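Local coordinates for uncharacterized protein (Bacteroides caccae, PDB 4L7A), which is of unknown function but is probably a zinc-dependent metallopeptidase of the Peptidase_MA clan, at residues I68-C72 and W73-Y77; D247-L250 and L251-V254. All blocks are in the same frame, centred on the assembly; numbering follows the deposited sequence.

Interaction 1 of 2, residues I68-C72 and W73-Y77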
loop_
_atom_site.group_PDB
_atom_site.type_symbol
_atom_site.label_atom_id
_atom_site.label_comp_id
_atom_site.label_asym_id
_atom_site.label_seq_id
_atom_site.Cartn_x
_atom_site.Cartn_y
_atom_site.Cartn_z
ATOM N N ILE A 68 -11.224 6.803 0.859
ATOM C CA ILE A 68 -10.216 6.743 -0.198
ATOM C C ILE A 68 -9.511 5.374 -0.194
ATOM O O ILE A 68 -9.292 4.747 -1.262
ATOM C CB ILE A 68 -9.260 7.906 -0.063
ATOM C CG1 ILE A 68 -10.051 9.192 -0.386
ATOM C CG2 ILE A 68 -8.095 7.770 -1.003
ATOM C CD1 ILE A 68 -9.261 10.488 -0.192
ATOM N N VAL A 69 -9.135 4.933 0.995
ATOM C CA VAL A 69 -8.448 3.634 1.176
ATOM C C VAL A 69 -9.312 2.460 0.683
ATOM O O VAL A 69 -8.820 1.530 0.028
ATOM C CB VAL A 69 -8.057 3.461 2.632
ATOM C CG1 VAL A 69 -7.556 2.080 2.932
ATOM C CG2 VAL A 69 -6.935 4.450 2.978
ATOM N N LYS A 70 -10.611 2.525 0.949
ATOM C CA LYS A 70 -11.508 1.472 0.537
ATOM C C LYS A 70 -11.699 1.509 -0.947
ATOM O O LYS A 70 -11.627 0.474 -1.617
ATOM C CB LYS A 70 -12.850 1.611 1.231
ATOM C CG LYS A 70 -13.907 0.580 0.800
ATOM C CD LYS A 70 -15.161 0.686 1.678
ATOM C CE LYS A 70 -16.450 0.393 0.889
ATOM N NZ LYS A 70 -16.477 -1.042 0.436
ATOM N N HIS A 71 -11.870 2.698 -1.487
ATOM C CA HIS A 71 -12.073 2.863 -2.954
ATOM C C HIS A 71 -10.879 2.455 -3.819
ATOM O O HIS A 71 -11.050 1.845 -4.883
ATOM C CB HIS A 71 -12.415 4.308 -3.296
ATOM C CG HIS A 71 -12.853 4.492 -4.704
ATOM N ND1 HIS A 71 -14.070 4.019 -5.164
ATOM C CD2 HIS A 71 -12.234 5.055 -5.767
ATOM C CE1 HIS A 71 -14.200 4.324 -6.439
ATOM N NE2 HIS A 71 -13.100 4.947 -6.832
ATOM N N CYS A 72 -9.678 2.764 -3.331
ATOM C CA CYS A 72 -8.446 2.622 -4.130
ATOM C C CYS A 72 -7.642 1.335 -3.914
ATOM O O CYS A 72 -6.783 0.976 -4.749
ATOM C CB CYS A 72 -7.558 3.807 -3.876
ATOM S SG CYS A 72 -8.306 5.346 -4.409
ATOM N N TRP A 73 -7.916 0.641 -2.831
ATOM C CA TRP A 73 -7.286 -0.652 -2.540
ATOM C C TRP A 73 -8.359 -1.736 -2.382
ATOM O O TRP A 73 -8.479 -2.621 -3.253
ATOM C CB TRP A 73 -6.272 -0.571 -1.387
ATOM C CG TRP A 73 -6.173 -1.824 -0.614
ATOM C CD1 TRP A 73 -5.947 -3.085 -1.086
ATOM C CD2 TRP A 73 -6.378 -1.943 0.771
ATOM N NE1 TRP A 73 -6.052 -3.996 -0.051
ATOM C CE2 TRP A 73 -6.283 -3.290 1.105
ATOM C CE3 TRP A 73 -6.584 -1.015 1.792
ATOM C CZ2 TRP A 73 -6.381 -3.737 2.436
ATOM C CZ3 TRP A 73 -6.750 -1.489 3.116
ATOM C CH2 TRP A 73 -6.650 -2.828 3.395
ATOM N N LEU A 74 -9.198 -1.636 -1.344
ATOM C CA LEU A 74 -10.087 -2.738 -1.003
ATOM C C LEU A 74 -11.058 -3.057 -2.133
ATOM O O LEU A 74 -11.136 -4.181 -2.543
ATOM C CB LEU A 74 -10.859 -2.449 0.259
ATOM C CG LEU A 74 -10.090 -2.533 1.564
ATOM C CD1 LEU A 74 -10.890 -1.882 2.671
ATOM C CD2 LEU A 74 -9.802 -3.953 1.944
ATOM N N GLU A 75 -11.681 -2.039 -2.710
ATOM C CA GLU A 75 -12.559 -2.234 -3.840
ATOM C C GLU A 75 -11.862 -2.612 -5.137
ATOM O O GLU A 75 -12.495 -3.228 -6.005
ATOM C CB GLU A 75 -13.478 -1.038 -4.065
ATOM C CG GLU A 75 -14.619 -0.973 -3.045
ATOM C CD GLU A 75 -15.530 0.225 -3.319
ATOM O OE1 GLU A 75 -15.823 0.547 -4.489
ATOM O OE2 GLU A 75 -15.909 0.886 -2.377
ATOM N N ALA A 76 -10.575 -2.284 -5.263
ATOM C CA ALA A 76 -9.834 -2.627 -6.466
ATOM C C ALA A 76 -9.516 -4.109 -6.493
ATOM O O ALA A 76 -9.676 -4.828 -7.489
ATOM C CB ALA A 76 -8.548 -1.777 -6.555
ATOM N N TYR A 77 -9.029 -4.557 -5.374
ATOM C CA TYR A 77 -8.779 -5.959 -5.148
ATOM C C TYR A 77 -10.079 -6.756 -5.303
ATOM O O TYR A 77 -10.059 -7.804 -5.948
ATOM C CB TYR A 77 -8.161 -6.173 -3.774
ATOM C CG TYR A 77 -6.662 -5.880 -3.643
ATOM C CD1 TYR A 77 -6.005 -4.970 -4.466
ATOM C CD2 TYR A 77 -5.899 -6.520 -2.637
ATOM C CE1 TYR A 77 -4.598 -4.715 -4.321
ATOM C CE2 TYR A 77 -4.563 -6.262 -2.460
ATOM C CZ TYR A 77 -3.904 -5.367 -3.311
ATOM O OH TYR A 77 -2.584 -5.181 -3.126
HETATM O O HOH W 1 -15.550 3.591 -2.873
#
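Val-69 and Trp-73 form the close-packed flank of this helical turn, their side chains running alongside each other. With Val-69 CG1 opposite the backbone N (chi1 171°), that methyl meets the indole at its edge, near the ring plane, 3.4 Å from Trp-73 CE3. The stack of Trp-73 on Phe-146 extends the packing onto helix 131-153, which carries the HEFAH sequence expected of a zinc-binding HEXXH motif. The backbone widens here into a pi-type turn: Glu-75 N donates to Lys-70 O over 2.7 Å, almost straight at 168°, an i+5 bond in place of the usual i+4 one. Val-69 O still takes Trp-73 N at 3.1 Å and only weakly reaches Leu-74 N.

The other flank is partly exposed and more loosely joined. Lys-70 swings its bent chain across the carboxylate of Glu-75, leaving a long salt bridge of 3.5 Å from Lys-70 NZ to Glu-75 OE2. A water donates to the same oxygen and also hydrogen-bonds His-71 ND1, 2.8 Å from each atom. The His-71 ring stands nearly perpendicular to the carboxylate (81°), and the water bridges the two. Glu-75 OE1 pairs with Arg-258, whereas His-71 NE2 is taken by Glu-261. Replacing Glu-75 with an alanine would probably leave Lys-70 and Arg-258 without their shared counter-charge and the water without this acceptor. The chemistry implies a helix fixed by aromatic packing inside and, outside, by a carboxylate whose negative charge is likely to be offset by two cations.

Interaction 2 of 2, residues D247-L250 and L251-V254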
loop_
_atom_site.group_PDB
_atom_site.type_symbol
_atom_site.label_atom_id
_atom_site.label_comp_id
_atom_site.label_asym_id
_atom_site.label_seq_id
_atom_site.Cartn_x
_atom_site.Cartn_y
_atom_site.Cartn_z
ATOM N N ASP A 247 -5.486 -11.180 -12.482
ATOM C CA ASP A 247 -4.818 -10.599 -13.643
ATOM C C ASP A 247 -4.134 -9.287 -13.158
ATOM O O ASP A 247 -4.791 -8.275 -12.915
ATOM C CB ASP A 247 -5.868 -10.363 -14.727
ATOM C CG ASP A 247 -5.307 -9.670 -15.969
ATOM O OD1 ASP A 247 -4.173 -9.106 -15.935
ATOM O OD2 ASP A 247 -6.048 -9.645 -16.983
ATOM N N LEU A 248 -2.822 -9.326 -13.006
ATOM C CA LEU A 248 -2.134 -8.239 -12.402
ATOM C C LEU A 248 -2.149 -6.927 -13.261
ATOM O O LEU A 248 -2.290 -5.823 -12.711
ATOM C CB LEU A 248 -0.685 -8.627 -12.114
ATOM C CG LEU A 248 0.076 -7.679 -11.168
ATOM C CD1 LEU A 248 -0.458 -7.820 -9.764
ATOM C CD2 LEU A 248 1.565 -7.995 -11.165
ATOM N N ASP A 249 -2.025 -7.048 -14.581
ATOM C CA ASP A 249 -2.108 -5.862 -15.466
ATOM C C ASP A 249 -3.469 -5.195 -15.331
ATOM O O ASP A 249 -3.561 -3.966 -15.201
ATOM C CB ASP A 249 -1.781 -6.182 -16.953
ATOM C CG ASP A 249 -1.553 -4.910 -17.793
ATOM O OD1 ASP A 249 -0.815 -3.944 -17.375
ATOM O OD2 ASP A 249 -2.128 -4.830 -18.893
ATOM N N LEU A 250 -4.520 -6.002 -15.307
ATOM C CA LEU A 250 -5.848 -5.473 -15.092
ATOM C C LEU A 250 -5.947 -4.761 -13.738
ATOM O O LEU A 250 -6.549 -3.699 -13.644
ATOM C CB LEU A 250 -6.862 -6.607 -15.175
ATOM C CG LEU A 250 -8.302 -6.180 -14.962
ATOM C CD1 LEU A 250 -8.681 -5.107 -15.982
ATOM C CD2 LEU A 250 -9.269 -7.445 -15.014
ATOM N N LEU A 251 -5.398 -5.386 -12.695
ATOM C CA LEU A 251 -5.419 -4.809 -11.353
ATOM C C LEU A 251 -4.671 -3.477 -11.338
ATOM O O LEU A 251 -5.151 -2.505 -10.760
ATOM C CB LEU A 251 -4.869 -5.768 -10.280
ATOM C CG LEU A 251 -4.835 -5.276 -8.815
ATOM C CD1 LEU A 251 -6.183 -4.899 -8.306
ATOM C CD2 LEU A 251 -4.315 -6.353 -7.926
ATOM N N ARG A 252 -3.524 -3.418 -11.991
ATOM C CA ARG A 252 -2.812 -2.123 -12.138
ATOM C C ARG A 252 -3.704 -1.016 -12.745
ATOM O O ARG A 252 -3.719 0.115 -12.252
ATOM C CB ARG A 252 -1.528 -2.292 -12.972
ATOM C CG ARG A 252 -0.787 -0.963 -13.243
ATOM C CD ARG A 252 0.372 -1.177 -14.244
ATOM N NE ARG A 252 -0.159 -1.589 -15.530
ATOM C CZ ARG A 252 -0.589 -0.732 -16.471
ATOM N NH1 ARG A 252 -0.525 0.570 -16.282
ATOM N NH2 ARG A 252 -1.102 -1.175 -17.620
ATOM N N LYS A 253 -4.450 -1.365 -13.795
ATOM C CA LYS A 253 -5.291 -0.409 -14.494
ATOM C C LYS A 253 -6.471 -0.005 -13.666
ATOM O O LYS A 253 -6.840 1.159 -13.660
ATOM C CB LYS A 253 -5.764 -0.966 -15.828
ATOM C CG LYS A 253 -4.684 -0.910 -16.899
ATOM C CD LYS A 253 -4.689 -2.145 -17.823
ATOM C CE LYS A 253 -5.883 -2.184 -18.743
ATOM N NZ LYS A 253 -5.578 -1.477 -19.987
ATOM N N VAL A 254 -7.055 -0.967 -12.966
ATOM C CA VAL A 254 -8.188 -0.687 -12.100
ATOM C C VAL A 254 -7.782 0.248 -10.936
ATOM O O VAL A 254 -8.479 1.208 -10.649
ATOM C CB VAL A 254 -8.848 -1.985 -11.632
ATOM C CG1 VAL A 254 -9.791 -1.740 -10.458
ATOM C CG2 VAL A 254 -9.591 -2.624 -12.829
#
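Leu-251 N donates to Asp-247 O (3.0 Å), the first main-chain bond of helix 248-260, and Asp-247 is the N-cap of that helix. The capping bond itself is made by the Asp-247 side chain: its OD1 receives Leu-250 N at 3.2 Å in a nearly linear bond (174°), the donor standing above the carboxylate plane. Three further i+4 bonds continue the regular alpha-helical pattern: Arg-252 N to Leu-248 O, Lys-253 N to Asp-249 O and Val-254 N to Leu-250 O, the last at 2.9 Å.

Apolar contact across the turn is lighter: Leu-250 CD1 approaches Val-254 CG2 at 4.1 Å, and both side chains also touch Val-80 of helix 59-81. Leu-248 turns instead to helices 195-208 and 211-244, where it meets Phe-206 and Met-240.

Charge pairing occupies one flank. Asp-249 and Arg-252 are three residues apart and run alongside each other, with carboxylate and guanidinium planes 26° apart. The Asp-249 side chain leaves the backbone opposite N (chi1 -167°), which brings the carboxylate back beside Arg-252 although the side chain sets out away from it; the arginine chain bends at chi3 to present the guanidinium edge. Lys-253 crosses nearby, bringing CD to 3.9 Å from Asp-249 OD2, but its ammonium does not touch the carboxylate. Arg-252 grips one oxygen side-on: Asp-249 OD1 accepts Arg-252 NH2 at 2.8 Å and Arg-252 NE at 3.1 Å, both nitrogens reaching it from the same face of the carboxylate.

How the interactions relate
Interaction 1 comes first along the chain, on helix 59-81; interaction 2 follows much later, at the start of helix 248-260. Their centres lie about 13 Å apart, yet the two helices touch directly between them: Ala-76 O is 3.6 Å from Leu-251 CD1, Tyr-77 CD1 is 3.8 Å from the same methyl, and Ala-76 CA is 4.1 Å from Val-254 CG1. Beyond the second contact, helix 248-260 returns to the first through Arg-258. Helix 59-81 also contacts helix 131-153, where Tyr-77 OH bonds His-143 ND1. Helix 59-81 thus joins the late helix to helix 131-153, which carries the probable zinc-binding motif.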